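Local atomic coordinates of class II aldolase/adducin domain protein (Pseudomonas syringae pv. phaseolicola 1448A, PDB entry 3OCR), a protein that is of unsettled function but belongs to the class II aldolase/adducin family, whose members include lyases and the adducins that bind actin filaments. Residues Ile151-Ser154 against Gly155-Ala158; Asp168-Glu171 against Arg172-Val176; Ile215-Ala218 against Ala219-Ala222; Arg255-Asn258 against Ala259-Glu263. One frame throughout, in Å; residues are numbered along the deposited sequence. Where two conformers were deposited one is given.

Contact 1 (Ile151-Ser154 against Gly155-Ala158)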
loop_
_atom_site.group_PDB
_atom_site.type_symbol
_atom_site.label_atom_id
_atom_site.label_comp_id
_atom_site.label_asym_id
_atom_site.label_seq_id
_atom_site.Cartn_x
_atom_site.Cartn_y
_atom_site.Cartn_z
ATOM N N ILE A 151 2.085 -14.713 -18.142
ATOM C CA ILE A 151 2.344 -15.566 -19.320
ATOM C C ILE A 151 1.726 -16.946 -19.090
ATOM O O ILE A 151 1.238 -17.585 -20.025
ATOM C CB ILE A 151 3.879 -15.626 -19.658
ATOM C CG1 ILE A 151 4.377 -14.263 -20.113
ATOM C CG2 ILE A 151 4.228 -16.684 -20.726
ATOM C CD1 ILE A 151 5.944 -14.100 -20.077
ATOM N N ALA A 152 1.694 -17.376 -17.826
ATOM C CA ALA A 152 1.027 -18.610 -17.450
ATOM C C ALA A 152 -0.484 -18.640 -17.803
ATOM O O ALA A 152 -1.066 -19.718 -17.980
ATOM C CB ALA A 152 1.247 -18.878 -15.932
ATOM N N PHE A 153 -1.113 -17.464 -17.901
ATOM C CA PHE A 153 -2.514 -17.350 -18.369
ATOM C C PHE A 153 -2.683 -17.256 -19.895
ATOM O O PHE A 153 -3.806 -17.122 -20.387
ATOM C CB PHE A 153 -3.187 -16.142 -17.692
ATOM C CG PHE A 153 -3.555 -16.418 -16.257
ATOM C CD1 PHE A 153 -2.724 -16.006 -15.219
ATOM C CD2 PHE A 153 -4.690 -17.153 -15.962
ATOM C CE1 PHE A 153 -3.058 -16.310 -13.873
ATOM C CE2 PHE A 153 -5.038 -17.440 -14.630
ATOM C CZ PHE A 153 -4.215 -17.012 -13.605
ATOM N N SER A 154 -1.591 -17.330 -20.648
ATOM C CA SER A 154 -1.719 -17.170 -22.097
ATOM C C SER A 154 -2.622 -18.271 -22.663
ATOM O O SER A 154 -2.415 -19.460 -22.387
ATOM C CB SER A 154 -0.351 -17.188 -22.773
ATOM O OG SER A 154 -0.495 -17.101 -24.187
ATOM N N GLY A 155 -3.643 -17.859 -23.416
ATOM C CA GLY A 155 -4.613 -18.774 -24.001
ATOM C C GLY A 155 -5.629 -19.343 -23.009
ATOM O O GLY A 155 -6.405 -20.231 -23.372
ATOM N N ARG A 156 -5.643 -18.842 -21.773
ATOM C CA ARG A 156 -6.617 -19.312 -20.779
ATOM C C ARG A 156 -7.750 -18.295 -20.502
ATOM O O ARG A 156 -8.695 -18.592 -19.761
ATOM C CB ARG A 156 -5.919 -19.662 -19.462
ATOM C CG ARG A 156 -5.108 -20.973 -19.484
ATOM C CD ARG A 156 -4.129 -20.989 -18.314
ATOM N NE ARG A 156 -4.773 -21.106 -16.989
ATOM C CZ ARG A 156 -4.171 -20.833 -15.830
ATOM N NH1 ARG A 156 -2.919 -20.383 -15.805
ATOM N NH2 ARG A 156 -4.820 -21.001 -14.680
ATOM N N VAL A 157 -7.631 -17.095 -21.069
ATOM C CA VAL A 157 -8.418 -15.968 -20.612
ATOM C C VAL A 157 -9.429 -15.535 -21.649
ATOM O O VAL A 157 -9.060 -15.259 -22.812
ATOM C CB VAL A 157 -7.507 -14.761 -20.182
ATOM C CG1 VAL A 157 -8.362 -13.621 -19.619
ATOM C CG2 VAL A 157 -6.471 -15.235 -19.168
ATOM N N ALA A 158 -10.698 -15.497 -21.230
ATOM C CA ALA A 158 -11.769 -14.952 -22.055
ATOM C C ALA A 158 -11.953 -13.468 -21.749
ATOM O O ALA A 158 -11.653 -13.020 -20.650
ATOM C CB ALA A 158 -13.080 -15.706 -21.822
#

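Contact 2 (Asp168-Glu171 against Arg172-Val176)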
loop_
_atom_site.group_PDB
_atom_site.type_symbol
_atom_site.label_atom_id
_atom_site.label_comp_id
_atom_site.label_asym_id
_atom_site.label_seq_id
_atom_site.Cartn_x
_atom_site.Cartn_y
_atom_site.Cartn_z
ATOM N N ASP A 168 -28.947 -8.658 -18.511
ATOM C CA ASP A 168 -30.153 -9.092 -19.213
ATOM C C ASP A 168 -29.837 -10.305 -20.078
ATOM O O ASP A 168 -28.673 -10.683 -20.232
ATOM C CB ASP A 168 -30.848 -7.954 -20.008
ATOM C CG ASP A 168 -30.102 -7.534 -21.299
ATOM O OD1 ASP A 168 -29.547 -8.389 -22.036
ATOM O OD2 ASP A 168 -30.112 -6.315 -21.597
ATOM N N LEU A 169 -30.890 -10.899 -20.620
ATOM C CA LEU A 169 -30.825 -12.136 -21.381
ATOM C C LEU A 169 -29.885 -12.050 -22.574
ATOM O O LEU A 169 -29.117 -12.973 -22.821
ATOM C CB LEU A 169 -32.232 -12.488 -21.862
ATOM C CG LEU A 169 -32.504 -13.913 -22.328
ATOM C CD1 LEU A 169 -32.340 -14.922 -21.184
ATOM C CD2 LEU A 169 -33.905 -13.935 -22.892
ATOM N N SER A 170 -29.959 -10.942 -23.308
ATOM C CA SER A 170 -29.078 -10.686 -24.440
ATOM C C SER A 170 -27.602 -10.748 -24.003
ATOM O O SER A 170 -26.790 -11.416 -24.648
ATOM C CB SER A 170 -29.405 -9.324 -25.052
ATOM O OG SER A 170 -29.302 -9.353 -26.462
ATOM N N GLU A 171 -27.269 -10.077 -22.898
ATOM C CA GLU A 171 -25.916 -10.136 -22.356
ATOM C C GLU A 171 -25.553 -11.492 -21.742
ATOM O O GLU A 171 -24.415 -11.922 -21.884
ATOM C CB GLU A 171 -25.636 -9.022 -21.338
ATOM C CG GLU A 171 -24.118 -8.895 -21.038
ATOM C CD GLU A 171 -23.778 -8.006 -19.857
ATOM O OE1 GLU A 171 -24.697 -7.337 -19.301
ATOM O OE2 GLU A 171 -22.575 -7.990 -19.480
ATOM N N ARG A 172 -26.492 -12.140 -21.044
ATOM C CA ARG A 172 -26.248 -13.480 -20.486
ATOM C C ARG A 172 -25.754 -14.447 -21.578
ATOM O O ARG A 172 -24.832 -15.220 -21.353
ATOM C CB ARG A 172 -27.519 -14.083 -19.894
ATOM C CG ARG A 172 -27.823 -13.855 -18.415
ATOM C CD ARG A 172 -29.167 -14.586 -18.127
ATOM N NE ARG A 172 -29.909 -14.106 -16.960
ATOM C CZ ARG A 172 -30.861 -13.169 -16.994
ATOM N NH1 ARG A 172 -31.187 -12.576 -18.134
ATOM N NH2 ARG A 172 -31.481 -12.810 -15.873
ATOM N N GLU A 173 -26.391 -14.396 -22.745
ATOM C CA GLU A 173 -26.016 -15.243 -23.875
ATOM C C GLU A 173 -24.575 -14.952 -24.309
ATOM O O GLU A 173 -23.784 -15.878 -24.501
ATOM C CB GLU A 173 -26.968 -15.047 -25.067
ATOM C CG GLU A 173 -28.450 -15.292 -24.790
ATOM C CD GLU A 173 -29.391 -14.520 -25.751
ATOM O OE1 GLU A 173 -28.916 -13.701 -26.577
ATOM O OE2 GLU A 173 -30.622 -14.725 -25.679
ATOM N N ARG A 174 -24.247 -13.666 -24.458
ATOM C CA ARG A 174 -22.918 -13.247 -24.902
ATOM C C ARG A 174 -21.846 -13.617 -23.883
ATOM O O ARG A 174 -20.729 -13.991 -24.260
ATOM C CB ARG A 174 -22.894 -11.747 -25.203
ATOM C CG ARG A 174 -23.417 -11.374 -26.600
ATOM C CD ARG A 174 -23.179 -9.892 -26.910
ATOM N NE ARG A 174 -24.091 -9.037 -26.143
ATOM C CZ ARG A 174 -25.160 -8.419 -26.635
ATOM N NH1 ARG A 174 -25.481 -8.521 -27.925
ATOM N NH2 ARG A 174 -25.913 -7.682 -25.828
ATOM N N LEU A 175 -22.202 -13.539 -22.598
ATOM C CA LEU A 175 -21.276 -13.860 -21.509
ATOM C C LEU A 175 -20.838 -15.318 -21.589
ATOM O O LEU A 175 -19.643 -15.622 -21.432
ATOM C CB LEU A 175 -21.926 -13.576 -20.157
ATOM C CG LEU A 175 -21.243 -13.983 -18.862
ATOM C CD1 LEU A 175 -20.067 -13.055 -18.543
ATOM C CD2 LEU A 175 -22.281 -13.915 -17.740
ATOM N N VAL A 176 -21.808 -16.207 -21.819
ATOM C CA VAL A 176 -21.544 -17.638 -21.960
ATOM C C VAL A 176 -20.755 -17.904 -23.260
ATOM O O VAL A 176 -19.763 -18.644 -23.252
ATOM C CB VAL A 176 -22.869 -18.469 -21.871
ATOM C CG1 VAL A 176 -22.660 -19.912 -22.326
ATOM C CG2 VAL A 176 -23.441 -18.434 -20.429
HETATM O O HOH W 1 -26.929 -12.419 -27.410
#

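Contact 3 (Ile215-Ala218 against Ala219-Ala222)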
loop_
_atom_site.group_PDB
_atom_site.type_symbol
_atom_site.label_atom_id
_atom_site.label_comp_id
_atom_site.label_asym_id
_atom_site.label_seq_id
_atom_site.Cartn_x
_atom_site.Cartn_y
_atom_site.Cartn_z
ATOM N N ILE A 215 1.233 -6.966 -10.696
ATOM C CA ILE A 215 2.533 -6.858 -11.250
ATOM C C ILE A 215 2.398 -5.998 -12.524
ATOM O O ILE A 215 3.257 -5.162 -12.793
ATOM C CB ILE A 215 3.083 -8.270 -11.659
ATOM C CG1 ILE A 215 3.543 -9.073 -10.443
ATOM C CG2 ILE A 215 4.217 -8.117 -12.677
ATOM C CD1 ILE A 215 3.557 -10.596 -10.719
ATOM N N GLN A 216 1.327 -6.192 -13.278
ATOM C CA GLN A 216 1.183 -5.441 -14.586
ATOM C C GLN A 216 1.094 -3.920 -14.375
ATOM O O GLN A 216 1.661 -3.125 -15.148
ATOM C CB GLN A 216 -0.090 -5.835 -15.309
ATOM C CG GLN A 216 -0.250 -5.017 -16.707
ATOM C CD GLN A 216 -1.251 -5.676 -17.644
ATOM O OE1 GLN A 216 -1.226 -6.894 -17.834
ATOM N NE2 GLN A 216 -2.138 -4.887 -18.223
ATOM N N ILE A 217 0.326 -3.535 -13.361
ATOM C CA ILE A 217 0.077 -2.133 -13.061
ATOM C C ILE A 217 1.418 -1.451 -12.707
ATOM O O ILE A 217 1.710 -0.377 -13.221
ATOM C CB ILE A 217 -0.964 -1.952 -11.914
ATOM C CG1 ILE A 217 -2.352 -2.465 -12.333
ATOM C CG2 ILE A 217 -1.094 -0.446 -11.478
ATOM C CD1 ILE A 217 -2.778 -2.059 -13.764
ATOM N N ALA A 218 2.231 -2.118 -11.881
ATOM C CA ALA A 218 3.616 -1.622 -11.581
ATOM C C ALA A 218 4.505 -1.586 -12.832
ATOM O O ALA A 218 5.140 -0.540 -13.146
ATOM C CB ALA A 218 4.257 -2.471 -10.503
ATOM N N ALA A 219 4.535 -2.706 -13.561
ATOM C CA ALA A 219 5.418 -2.881 -14.745
ATOM C C ALA A 219 5.249 -1.784 -15.768
ATOM O O ALA A 219 6.241 -1.244 -16.338
ATOM C CB ALA A 219 5.162 -4.275 -15.411
ATOM N N GLN A 220 3.988 -1.439 -15.992
ATOM C CA GLN A 220 3.624 -0.506 -17.056
ATOM C C GLN A 220 3.653 0.990 -16.619
ATOM O O GLN A 220 3.267 1.883 -17.400
ATOM C CB GLN A 220 2.260 -0.908 -17.646
ATOM C CG GLN A 220 1.089 -0.426 -16.800
ATOM C CD GLN A 220 -0.245 -1.121 -17.131
ATOM O OE1 GLN A 220 -1.112 -1.203 -16.261
ATOM N NE2 GLN A 220 -0.415 -1.590 -18.374
ATOM N N SER A 221 4.121 1.282 -15.406
ATOM C CA SER A 221 4.103 2.675 -14.903
ATOM C C SER A 221 4.782 3.725 -15.804
ATOM O O SER A 221 4.436 4.905 -15.747
ATOM C CB SER A 221 4.700 2.747 -13.516
ATOM O OG SER A 221 4.127 1.743 -12.732
ATOM N N ALA A 222 5.753 3.308 -16.612
ATOM C CA ALA A 222 6.311 4.229 -17.630
ATOM C C ALA A 222 5.740 4.054 -19.011
ATOM O O ALA A 222 6.283 4.612 -19.966
ATOM C CB ALA A 222 7.851 4.179 -17.679
#

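Contact 4 (Arg255-Asn258 against Ala259-Glu263)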
loop_
_atom_site.group_PDB
_atom_site.type_symbol
_atom_site.label_atom_id
_atom_site.label_comp_id
_atom_site.label_asym_id
_atom_site.label_seq_id
_atom_site.Cartn_x
_atom_site.Cartn_y
_atom_site.Cartn_z
ATOM N N ARG A 255 -2.007 -28.358 -2.520
ATOM C CA ARG A 255 -0.882 -27.788 -1.775
ATOM C C ARG A 255 -1.055 -26.274 -1.548
ATOM O O ARG A 255 -0.862 -25.769 -0.437
ATOM C CB ARG A 255 0.426 -28.088 -2.520
ATOM C CG ARG A 255 1.695 -27.669 -1.815
ATOM C CD ARG A 255 2.951 -28.035 -2.626
ATOM N NE ARG A 255 3.004 -29.469 -2.879
ATOM C CZ ARG A 255 2.833 -30.023 -4.076
ATOM N NH1 ARG A 255 2.649 -29.266 -5.156
ATOM N NH2 ARG A 255 2.880 -31.339 -4.199
ATOM N N HIS A 256 -1.387 -25.561 -2.626
ATOM C CA HIS A 256 -1.638 -24.124 -2.594
ATOM C C HIS A 256 -2.769 -23.813 -1.622
ATOM O O HIS A 256 -2.677 -22.881 -0.834
ATOM C CB HIS A 256 -2.015 -23.659 -4.011
ATOM C CG HIS A 256 -2.184 -22.183 -4.160
ATOM N ND1 HIS A 256 -1.291 -21.401 -4.864
ATOM C CD2 HIS A 256 -3.176 -21.352 -3.763
ATOM C CE1 HIS A 256 -1.708 -20.146 -4.859
ATOM N NE2 HIS A 256 -2.854 -20.090 -4.206
ATOM N N TRP A 257 -3.840 -24.591 -1.698
ATOM C CA TRP A 257 -5.018 -24.356 -0.884
ATOM C C TRP A 257 -4.717 -24.626 0.597
ATOM O O TRP A 257 -5.148 -23.860 1.467
ATOM C CB TRP A 257 -6.163 -25.262 -1.328
ATOM C CG TRP A 257 -7.359 -25.220 -0.406
ATOM C CD1 TRP A 257 -7.689 -26.120 0.590
ATOM C CD2 TRP A 257 -8.394 -24.228 -0.415
ATOM N NE1 TRP A 257 -8.874 -25.735 1.187
ATOM C CE2 TRP A 257 -9.314 -24.572 0.602
ATOM C CE3 TRP A 257 -8.621 -23.076 -1.178
ATOM C CZ2 TRP A 257 -10.464 -23.804 0.867
ATOM C CZ3 TRP A 257 -9.751 -22.303 -0.914
ATOM C CH2 TRP A 257 -10.659 -22.672 0.103
ATOM N N ASN A 258 -4.004 -25.713 0.872
ATOM C CA ASN A 258 -3.731 -26.128 2.272
ATOM C C ASN A 258 -2.900 -25.079 3.030
ATOM O O ASN A 258 -3.023 -24.940 4.253
ATOM C CB ASN A 258 -2.986 -27.467 2.305
ATOM C CG ASN A 258 -3.861 -28.648 1.931
ATOM O OD1 ASN A 258 -5.084 -28.551 1.890
ATOM N ND2 ASN A 258 -3.231 -29.787 1.686
ATOM N N ALA A 259 -2.034 -24.379 2.306
ATOM C CA ALA A 259 -1.231 -23.291 2.882
ATOM C C ALA A 259 -2.103 -22.064 3.141
ATOM O O ALA A 259 -2.001 -21.444 4.189
ATOM C CB ALA A 259 -0.034 -22.929 1.981
ATOM N N LEU A 260 -2.962 -21.716 2.193
ATOM C CA LEU A 260 -3.951 -20.652 2.423
ATOM C C LEU A 260 -4.761 -20.922 3.695
ATOM O O LEU A 260 -4.954 -20.021 4.505
ATOM C CB LEU A 260 -4.879 -20.485 1.223
ATOM C CG LEU A 260 -4.213 -19.847 -0.005
ATOM C CD1 LEU A 260 -5.208 -19.692 -1.145
ATOM C CD2 LEU A 260 -3.572 -18.489 0.296
ATOM N N ILE A 261 -5.219 -22.161 3.860
ATOM C CA ILE A 261 -5.975 -22.584 5.074
ATOM C C ILE A 261 -5.173 -22.438 6.363
ATOM O O ILE A 261 -5.685 -21.897 7.341
ATOM C CB ILE A 261 -6.525 -24.030 4.950
ATOM C CG1 ILE A 261 -7.592 -24.117 3.852
ATOM C CG2 ILE A 261 -7.082 -24.569 6.308
ATOM C CD1 ILE A 261 -8.781 -23.199 4.050
ATOM N N ARG A 262 -3.939 -22.940 6.383
ATOM C CA ARG A 262 -3.063 -22.768 7.548
ATOM C C ARG A 262 -2.896 -21.278 7.880
ATOM O O ARG A 262 -2.937 -20.906 9.041
ATOM C CB ARG A 262 -1.677 -23.437 7.369
ATOM C CG ARG A 262 -1.682 -24.961 7.240
ATOM C CD ARG A 262 -0.269 -25.596 7.437
ATOM N NE ARG A 262 0.728 -25.014 6.543
ATOM C CZ ARG A 262 0.907 -25.336 5.255
ATOM N NH1 ARG A 262 0.193 -26.298 4.664
ATOM N NH2 ARG A 262 1.833 -24.696 4.549
ATOM N N GLU A 263 -2.703 -20.437 6.856
ATOM C CA GLU A 263 -2.565 -18.992 7.061
ATOM C C GLU A 263 -3.837 -18.377 7.622
ATOM O O GLU A 263 -3.792 -17.605 8.588
ATOM C CB GLU A 263 -2.211 -18.276 5.755
ATOM C CG GLU A 263 -1.722 -16.847 5.988
ATOM C CD GLU A 263 -1.536 -16.065 4.701
ATOM O OE1 GLU A 263 -1.321 -16.689 3.632
ATOM O OE2 GLU A 263 -1.610 -14.821 4.767
HETATM O O HOH W 2 0.713 -26.489 1.871
#

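Contact 1 (Ile151-Ser154 against Gly155-Ala158)
One face of the Phe153 ring carries the guanidinium of Arg156, an offset stack in which the two planes are only 13° from parallel and the centres lie 4.2 Å apart. The cationic group sits toward the CD2-CE2 rim, with Phe153 CE2 3.6 Å from Arg156 NH2. At the guanidinium edge, in its own plane, the carbonyl of Ala152 receives a hydrogen bond from Arg156 NH1 (NH1 to O 2.9 Å). The donor reaches that oxygen from above the carbonyl plane, not along a lone pair. A bend at chi3 (69°) folds the arginine back over the ring, and NH2 finds a further partner in Gln205 OE1, so stack and bonds together fix its rotation. Val157 CG2 approaches obliquely, 3.7 Å from Phe153 CB. The Phe153 side chain also meets Val184 on strand 184-187 and Ala208 and Leu209 on helix 199-219. In the backbone, Arg156 N donates to Phe153 O at 2.9 Å, closing the turn Phe153-Arg156. Gly155 has the positive phi expected at its third position. Two overlapping beta turns result, type I over Ile151-Ser154 and type II over Phe153-Arg156, a compact connection from helix 148-151 to strand 157-160, outermost in this chain's sheet.

Contact 2 (Asp168-Glu171 against Arg172-Val176)
Arg172 answers Asp168 through the backbone, its N donating to Asp168 O at 2.7 Å as the first of a run of i to i+4 helical hydrogen bonds. Glu173 N to Leu169 O and Leu175 N to Glu171 O continue the series, whereas Arg174 N to Ser170 O, at 3.4 Å, is weak. The second kind of bond is the cap. With CG of Asp168 turned between its backbone N and carbonyl carbon (chi1 73°), the carboxylate reaches over the opening turn and OD1 accepts from Glu171 N at 3.0 Å, a nearly straight bond. The negative charge at this end would be expected to interact favourably with the helix dipole.

Long polar side chains make the remaining contacts. Arg172 stretches back along the helix from CG to NE, bringing NH1 to 3.0 Å from Leu169 N; both are donors, so this is no hydrogen bond. Arg174, bent at chi3, lays one guanidinium face over Ser170 O, while NH2 forms a salt bridge to Glu163. Glu173 runs past the Leu169 carbonyl, its CG 3.1 Å from Leu169 O. A water donates to both Ser170 O and Glu173 OE1, although the second leg is doubtfully short. The buried Glu171 extends toward strand 157-160, where OE2 bonds to His160 NE2.

Leu175 contributes apolar packing, against Met185 and Leu187 on strand 184-187 and Ile111 and Ile115 on helix 110-118. This is the N-capped helix of a beta-alpha-beta crossover joining the adjacent parallel strands 157-160 and 184-187.

Contact 3 (Ile215-Ala218 against Ala219-Ala222)
Ala219, which opens Ala219-Ala222, donates from its N to Ile215 O at 2.9 Å, and its CB lies 3.4 Å from the same oxygen. Its own carbonyl is used elsewhere, accepting from Gln139 NE2 of the second subunit. Gln220 N then closes the last ordinary helical bond, to Gln216 O at 3.0 Å, before the chain leaves helical geometry at this residue. Its CG stands between the backbone N and the carbonyl carbon (chi1 81°), which sends the side chain back along the helix over Gln216 O, with CG 3.2 Å from that oxygen. The terminal amide comes beside Ile217, where OE1 is 3.1 Å from CD1, a close approach. It is turned 84° to the amide of Gln216, and the two NE2 atoms remain 3.7 Å apart. Ser221 N makes a shorter-range i to i+3 bond to Ala218 O at 3.1 Å, arriving well above the carbonyl plane. The hydroxyl bond to that oxygen belongs to one of two conformers and is doubtful. The buried glutamines are satisfied: Gln139 of the same chain bonds both, Leu144 N and Gly142 O bind Gln216, and Asn224 binds Gln220. These amides therefore act as directional polar ties at a helix end beside two other subunits.

Contact 4 (Arg255-Asn258 against Ala259-Glu263)
Ile261 lies across one face of the Trp257 indole. Its CG1 stands 3.8 Å from the centroid of the five-membered ring and 29° off the normal, a CH-pi contact, while CD1, on the same face, lies off the rim of the six-membered ring beyond its CE2-CZ2 bond, 3.7 Å from Trp257 CZ2. The indole is swung into this place by CG lying anti to the backbone N (chi1 172°), and Ala40 on helix 29-47 touches both residues. One residue earlier, the equivalent i to i+4 pair His256 and Leu260 meets obliquely, CD1 of the leucine 3.7 Å from CD2 of the imidazole. Both imidazole nitrogens are hydrogen-bonded, NE2 to His207 ND1 and ND1 to Tyr55 OH of the second subunit. Arg262 folds back over Asn258, its CG 3.3 Å from Asn258 O and its NH1 giving a bond to a water at 2.8 Å. That water in turn donates to Arg255 O, at 2.9 Å. The rest of the guanidinium is held by Glu80 and Gly75 of the second subunit. Trp257 and Ile261 thus pack on the chain's own helix 29-47, Arg255 and Arg262 engage the second subunit, and His256 and Leu260 touch both, a mixed chemistry that suits a helix at a subunit boundary.

Followed from the N terminus, the four contacts come strictly in series. None encloses or crosses another, and each closes only a turn or two of chain. Contact 1 carries the chain from helix 148-151 into strand 157-160, and contact 2 opens the helix that follows this strand and returns it to the sheet at 184-187. Contact 3 marks the far end of helix 199-219, whose earlier part packs against Phe153 of contact 1 and against His256 and Leu260 of contact 4. That long helix thus links three sites. Contacts 2 and 4 lie on opposite sides of the chain's centre, about 35 Å apart between centres, and contacts 3 and 4 both meet the second subunit.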